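Long-range contact in glycerol dehydrogenase (Bacillus coagulans, PDB 6CSJ), which probably oxidises glycerol and related polyols with NAD as an iron-alcohol-dehydrogenase-family enzyme, and in this double mutant has acquired D-lactate dehydrogenase activity: residues T154-L165 and H224-I234. The protein carries 2 engineered substitutions. Residues are numbered along the deposited sequence; the frame is centred on the assembly and turned at random.
Sequences TKVIASAPARLL and HLVTEAVEKII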
ATOM      1  N   THR A 154      -3.926  -2.094  15.964  1.00 20.72           N
ATOM      2  CA  THR A 154      -5.259  -2.146  15.369  1.00 18.91           C
ATOM      3  C   THR A 154      -6.239  -1.188  16.039  1.00 20.48           C
ATOM      4  O   THR A 154      -7.182  -0.728  15.399  1.00 18.81           O
ATOM      5  CB  THR A 154      -5.814  -3.575  15.387  1.00 18.47           C
ATOM      6  OG1 THR A 154      -5.822  -4.077  16.720  1.00 20.83           O
ATOM      7  CG2 THR A 154      -4.941  -4.465  14.539  1.00 21.92           C
ATOM      8  N   LYS A 155      -6.001  -0.872  17.314  1.00 23.92           N
ATOM      9  CA  LYS A 155      -6.811   0.101  18.038  1.00 28.11           C
ATOM     10  C   LYS A 155      -6.603   1.499  17.476  1.00 26.44           C
ATOM     11  O   LYS A 155      -7.562   2.211  17.218  1.00 31.20           O
ATOM     12  CB  LYS A 155      -6.468   0.082  19.533  1.00 36.74           C
ATOM     13  CG  LYS A 155      -7.420   0.877  20.410  1.00 42.50           C
ATOM     14  CD  LYS A 155      -6.791   1.211  21.766  1.00 44.55           C
ATOM     15  CE  LYS A 155      -7.829   1.753  22.726  1.00 45.64           C
ATOM     16  NZ  LYS A 155      -7.396   1.583  24.140  1.00 46.69           N
ATOM     17  N   VAL A 156      -5.347   1.889  17.277  1.00 28.96           N
ATOM     18  CA  VAL A 156      -5.040   3.177  16.652  1.00 27.93           C
ATOM     19  C   VAL A 156      -5.581   3.221  15.221  1.00 28.67           C
ATOM     20  O   VAL A 156      -6.210   4.208  14.842  1.00 29.45           O
ATOM     21  CB  VAL A 156      -3.528   3.490  16.684  1.00 31.18           C
ATOM     22  CG1 VAL A 156      -3.201   4.725  15.842  1.00 33.91           C
ATOM     23  CG2 VAL A 156      -3.061   3.675  18.122  1.00 28.87           C
ATOM     24  N   ILE A 157      -5.370   2.146  14.459  1.00 24.73           N
ATOM     25  CA  ILE A 157      -5.805   2.078  13.053  1.00 24.47           C
ATOM     26  C   ILE A 157      -7.322   2.209  12.893  1.00 23.35           C
ATOM     27  O   ILE A 157      -7.794   2.886  11.969  1.00 20.69           O
ATOM     28  CB  ILE A 157      -5.294   0.791  12.353  1.00 22.78           C
ATOM     29  CG1 ILE A 157      -3.769   0.856  12.190  1.00 21.84           C
ATOM     30  CG2 ILE A 157      -5.956   0.575  10.987  1.00 21.01           C
ATOM     31  CD1 ILE A 157      -3.115  -0.496  12.056  1.00 24.09           C
ATOM     32  N   ALA A 158      -8.073   1.582  13.791  1.00 22.61           N
ATOM     33  CA  ALA A 158      -9.529   1.655  13.747  1.00 27.15           C
ATOM     34  C   ALA A 158     -10.078   3.074  13.986  1.00 27.27           C
ATOM     35  O   ALA A 158     -11.192   3.366  13.566  1.00 27.88           O
ATOM     36  CB  ALA A 158     -10.146   0.667  14.738  1.00 29.78           C
ATOM     37  N   SER A 159      -9.316   3.949  14.646  1.00 24.66           N
ATOM     38  CA  SER A 159      -9.731   5.356  14.826  1.00 26.51           C
ATOM     39  C   SER A 159      -9.690   6.198  13.529  1.00 25.02           C
ATOM     40  O   SER A 159     -10.292   7.276  13.479  1.00 23.12           O
ATOM     41  CB  SER A 159      -8.922   6.056  15.924  1.00 27.10           C
ATOM     42  OG  SER A 159      -7.719   6.607  15.414  1.00 27.50           O
ATOM     43  N   ALA A 160      -8.992   5.720  12.492  1.00 25.84           N
ATOM     44  CA  ALA A 160      -8.997   6.379  11.170  1.00 24.84           C
ATOM     45  C   ALA A 160     -10.364   6.278  10.478  1.00 21.96           C
ATOM     46  O   ALA A 160     -11.122   5.369  10.771  1.00 20.78           O
ATOM     47  CB  ALA A 160      -7.918   5.777  10.280  1.00 25.05           C
ATOM     48  N   PRO A 161     -10.681   7.212   9.564  1.00 23.76           N
ATOM     49  CA  PRO A 161     -11.933   7.082   8.786  1.00 23.49           C
ATOM     50  C   PRO A 161     -11.988   5.771   7.985  1.00 23.21           C
ATOM     51  O   PRO A 161     -10.968   5.353   7.432  1.00 24.66           O
ATOM     52  CB  PRO A 161     -11.887   8.281   7.822  1.00 21.99           C
ATOM     53  CG  PRO A 161     -10.972   9.262   8.454  1.00 22.47           C
ATOM     54  CD  PRO A 161      -9.972   8.476   9.272  1.00 23.95           C
ATOM     55  N   ALA A 162     -13.165   5.146   7.931  1.00 22.88           N
ATOM     56  CA  ALA A 162     -13.329   3.841   7.278  1.00 22.63           C
ATOM     57  C   ALA A 162     -13.005   3.861   5.781  1.00 23.30           C
ATOM     58  O   ALA A 162     -12.584   2.847   5.219  1.00 24.27           O
ATOM     59  CB  ALA A 162     -14.726   3.290   7.515  1.00 21.07           C
ATOM     60  N   ARG A 163     -13.196   5.012   5.145  1.00 23.39           N
ATOM     61  CA  ARG A 163     -12.792   5.198   3.754  1.00 27.95           C
ATOM     62  C   ARG A 163     -11.349   4.736   3.489  1.00 26.70           C
ATOM     63  O   ARG A 163     -11.064   4.167   2.429  1.00 26.00           O
ATOM     64  CB  ARG A 163     -12.939   6.672   3.340  1.00 27.13           C
ATOM     65  CG  ARG A 163     -12.713   6.884   1.855  1.00 26.39           C
ATOM     66  CD  ARG A 163     -12.813   8.327   1.442  1.00 26.86           C
ATOM     67  NE  ARG A 163     -12.422   8.449   0.040  1.00 28.97           N
ATOM     68  CZ  ARG A 163     -12.024   9.565  -0.563  1.00 27.55           C
ATOM     69  NH1 ARG A 163     -11.948  10.711   0.094  1.00 28.81           N
ATOM     70  NH2 ARG A 163     -11.689   9.525  -1.853  1.00 31.50           N
ATOM     71  N   LEU A 164     -10.460   4.998   4.445  1.00 24.89           N
ATOM     72  CA  LEU A 164      -9.059   4.594   4.334  1.00 23.55           C
ATOM     73  C   LEU A 164      -8.859   3.080   4.425  1.00 21.15           C
ATOM     74  O   LEU A 164      -8.004   2.532   3.721  1.00 20.60           O
ATOM     75  CB  LEU A 164      -8.198   5.317   5.371  1.00 23.77           C
ATOM     76  CG  LEU A 164      -7.910   6.802   5.070  1.00 25.95           C
ATOM     77  CD1 LEU A 164      -7.394   7.512   6.318  1.00 24.88           C
ATOM     78  CD2 LEU A 164      -6.914   6.969   3.915  1.00 26.61           C
ATOM     79  N   LEU A 165      -9.625   2.404   5.278  1.00 21.97           N
ATOM     80  CA  LEU A 165      -9.540   0.941   5.378  1.00 22.17           C
ATOM     81  C   LEU A 165     -10.076   0.300   4.092  1.00 22.37           C
ATOM     82  O   LEU A 165      -9.484  -0.659   3.574  1.00 19.83           O
ATOM     83  CB  LEU A 165     -10.315   0.404   6.595  1.00 20.64           C
ATOM     84  CG  LEU A 165     -10.088  -1.088   6.889  1.00 21.38           C
ATOM     85  CD1 LEU A 165      -8.680  -1.351   7.411  1.00 21.88           C
ATOM     86  CD2 LEU A 165     -11.116  -1.597   7.878  1.00 24.26           C
ATOM     87  N   HIS A 224     -15.511   2.841  14.174  1.00 20.96           N
ATOM     88  CA  HIS A 224     -14.188   2.846  14.774  1.00 20.29           C
ATOM     89  C   HIS A 224     -13.960   1.726  15.788  1.00 21.11           C
ATOM     90  O   HIS A 224     -13.267   1.909  16.776  1.00 18.54           O
ATOM     91  CB  HIS A 224     -13.875   4.243  15.341  1.00 20.97           C
ATOM     92  CG  HIS A 224     -14.072   5.338  14.341  1.00 22.41           C
ATOM     93  ND1 HIS A 224     -13.247   5.506  13.246  1.00 24.09           N
ATOM     94  CD2 HIS A 224     -15.035   6.284  14.232  1.00 23.43           C
ATOM     95  CE1 HIS A 224     -13.681   6.517  12.514  1.00 26.48           C
ATOM     96  NE2 HIS A 224     -14.759   7.015  13.097  1.00 25.75           N
ATOM     97  N   LEU A 225     -14.514   0.553  15.494  1.00 19.70           N
ATOM     98  CA  LEU A 225     -14.434  -0.609  16.372  1.00 20.44           C
ATOM     99  C   LEU A 225     -13.600  -1.708  15.740  1.00 19.66           C
ATOM    100  O   LEU A 225     -13.563  -1.844  14.523  1.00 22.90           O
ATOM    101  CB  LEU A 225     -15.837  -1.147  16.650  1.00 21.39           C
ATOM    102  CG  LEU A 225     -16.838  -0.124  17.193  1.00 24.73           C
ATOM    103  CD1 LEU A 225     -18.268  -0.651  17.100  1.00 26.29           C
ATOM    104  CD2 LEU A 225     -16.481   0.293  18.625  1.00 22.54           C
ATOM    105  N   VAL A 226     -12.945  -2.494  16.589  1.00 21.58           N
ATOM    106  CA  VAL A 226     -12.100  -3.601  16.163  1.00 21.33           C
ATOM    107  C   VAL A 226     -12.784  -4.928  16.460  1.00 22.30           C
ATOM    108  O   VAL A 226     -12.980  -5.280  17.627  1.00 23.02           O
ATOM    109  CB  VAL A 226     -10.746  -3.581  16.892  1.00 22.38           C
ATOM    110  CG1 VAL A 226      -9.852  -4.733  16.402  1.00 23.86           C
ATOM    111  CG2 VAL A 226     -10.070  -2.220  16.717  1.00 22.09           C
ATOM    112  N   THR A 227     -13.151  -5.647  15.400  1.00 22.67           N
ATOM    113  CA  THR A 227     -13.549  -7.056  15.479  1.00 19.69           C
ATOM    114  C   THR A 227     -12.474  -7.913  14.811  1.00 20.13           C
ATOM    115  O   THR A 227     -11.577  -7.389  14.154  1.00 21.53           O
ATOM    116  CB  THR A 227     -14.877  -7.299  14.758  1.00 18.43           C
ATOM    117  OG1 THR A 227     -14.718  -7.028  13.359  1.00 23.75           O
ATOM    118  CG2 THR A 227     -15.987  -6.407  15.331  1.00 19.08           C
ATOM    119  N   GLU A 228     -12.591  -9.231  14.939  1.00 19.66           N
ATOM    120  CA  GLU A 228     -11.667 -10.151  14.272  1.00 18.90           C
ATOM    121  C   GLU A 228     -11.693 -10.023  12.727  1.00 19.93           C
ATOM    122  O   GLU A 228     -10.696 -10.313  12.057  1.00 17.99           O
ATOM    123  CB  GLU A 228     -11.937 -11.585  14.737  1.00 20.89           C
ATOM    124  CG  GLU A 228     -11.138 -12.692  14.056  1.00 26.00           C
ATOM    125  CD  GLU A 228      -9.633 -12.584  14.242  1.00 26.74           C
ATOM    126  OE1 GLU A 228      -9.160 -11.827  15.101  1.00 31.05           O
ATOM    127  OE2 GLU A 228      -8.902 -13.272  13.529  1.00 37.07           O
ATOM    128  N   ALA A 229     -12.815  -9.569  12.169  1.00 18.78           N
ATOM    129  CA  ALA A 229     -12.895  -9.273  10.741  1.00 20.50           C
ATOM    130  C   ALA A 229     -11.970  -8.120  10.391  1.00 20.41           C
ATOM    131  O   ALA A 229     -11.295  -8.158   9.364  1.00 24.60           O
ATOM    132  CB  ALA A 229     -14.319  -8.948  10.325  1.00 18.30           C
ATOM    133  N   VAL A 230     -11.946  -7.099  11.246  1.00 20.11           N
ATOM    134  CA  VAL A 230     -11.043  -5.961  11.052  1.00 18.49           C
ATOM    135  C   VAL A 230      -9.594  -6.423  11.181  1.00 17.56           C
ATOM    136  O   VAL A 230      -8.763  -6.028  10.381  1.00 15.72           O
ATOM    137  CB  VAL A 230     -11.361  -4.793  12.015  1.00 17.35           C
ATOM    138  CG1 VAL A 230     -10.345  -3.669  11.857  1.00 18.13           C
ATOM    139  CG2 VAL A 230     -12.754  -4.262  11.732  1.00 17.24           C
ATOM    140  N   GLU A 231      -9.311  -7.278  12.164  1.00 19.87           N
ATOM    141  CA  GLU A 231      -7.978  -7.876  12.325  1.00 22.54           C
ATOM    142  C   GLU A 231      -7.521  -8.607  11.062  1.00 19.88           C
ATOM    143  O   GLU A 231      -6.395  -8.413  10.612  1.00 19.03           O
ATOM    144  CB  GLU A 231      -7.917  -8.830  13.535  1.00 24.55           C
ATOM    145  CG  GLU A 231      -8.078  -8.155  14.907  1.00 28.70           C
ATOM    146  CD  GLU A 231      -6.818  -7.476  15.453  1.00 33.12           C
ATOM    147  OE1 GLU A 231      -5.689  -7.804  15.024  1.00 31.97           O
ATOM    148  OE2 GLU A 231      -6.970  -6.604  16.342  1.00 37.72           O
ATOM    149  N   LYS A 232      -8.393  -9.426  10.476  1.00 21.32           N
ATOM    150  CA  LYS A 232      -8.018 -10.186   9.277  1.00 21.50           C
ATOM    151  C   LYS A 232      -7.786  -9.296   8.057  1.00 18.34           C
ATOM    152  O   LYS A 232      -6.886  -9.569   7.261  1.00 14.87           O
ATOM    153  CB  LYS A 232      -9.066 -11.249   8.954  1.00 25.89           C
ATOM    154  CG  LYS A 232      -8.994 -12.457   9.858  1.00 31.24           C
ATOM    155  CD  LYS A 232     -10.065 -13.457   9.482  1.00 41.16           C
ATOM    156  CE  LYS A 232     -10.137 -14.637  10.435  1.00 44.87           C
ATOM    157  NZ  LYS A 232     -11.491 -15.244  10.341  1.00 48.24           N
ATOM    158  N   ILE A 233      -8.608  -8.253   7.918  1.00 16.24           N
ATOM    159  CA  ILE A 233      -8.481  -7.298   6.822  1.00 16.97           C
ATOM    160  C   ILE A 233      -7.204  -6.468   6.956  1.00 18.12           C
ATOM    161  O   ILE A 233      -6.535  -6.216   5.959  1.00 20.78           O
ATOM    162  CB  ILE A 233      -9.737  -6.399   6.701  1.00 18.66           C
ATOM    163  CG1 ILE A 233     -10.877  -7.174   6.017  1.00 22.69           C
ATOM    164  CG2 ILE A 233      -9.462  -5.096   5.955  1.00 17.57           C
ATOM    165  CD1 ILE A 233     -10.611  -7.641   4.590  1.00 21.44           C
ATOM    166  N   ILE A 234      -6.862  -6.048   8.171  1.00 20.12           N
ATOM    167  CA  ILE A 234      -5.614  -5.315   8.387  1.00 19.17           C
ATOM    168  C   ILE A 234      -4.409  -6.174   7.992  1.00 17.85           C
ATOM    169  O   ILE A 234      -3.509  -5.682   7.319  1.00 16.70           O
ATOM    170  CB  ILE A 234      -5.525  -4.762   9.832  1.00 19.70           C
ATOM    171  CG1 ILE A 234      -6.490  -3.560   9.949  1.00 19.47           C
ATOM    172  CG2 ILE A 234      -4.097  -4.351  10.171  1.00 18.64           C
ATOM    173  CD1 ILE A 234      -6.650  -2.999  11.343  1.00 18.88           C
TER
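A Schellman motif ends helix 197-221 at His224, and there the edge of the histidine ring docks on the backbone at Ala158. His224 ND1 donates to Ala158 O at 3.0 Å. The acceptor lies in the ring plane, and the donor lies in the carbonyl plane. His224 CA adds a C-H...O contact of 3.3 Å to Ala158 O. Pro161 CA is also at the ring edge.

Two residues on, Val226 CG2 packs on Ala158 CB at 3.5 Å. The same methyl also meets Thr154 O. The contact lies where the parallel sheet of the N-terminal domain passes into the helical part. Helix 154-158 follows strand 149-153 directly, and its axis runs at 94° to that of helix 228-234.

Thr154 OG1 donates to Glu231 OE2 at 2.8 Å, on the syn side but 31° out of the carboxylate plane. The glutamate chain bends at chi2 (-80°), which turns the carboxylate back toward Thr154, with OE1 beside CG2 of the threonine. An alanine in place of Glu231 would probably leave the buried Thr154 hydroxyl without this acceptor.

Deeper in, Ile157 CG2 and Ile234 CD1 meet tip to tip at 3.7 Å. Leu165 CD1 lies across Ile234 CG1 at 4.0 Å and also touches Ile233 CG2. Met152 packs against both Ile157 and Ile234.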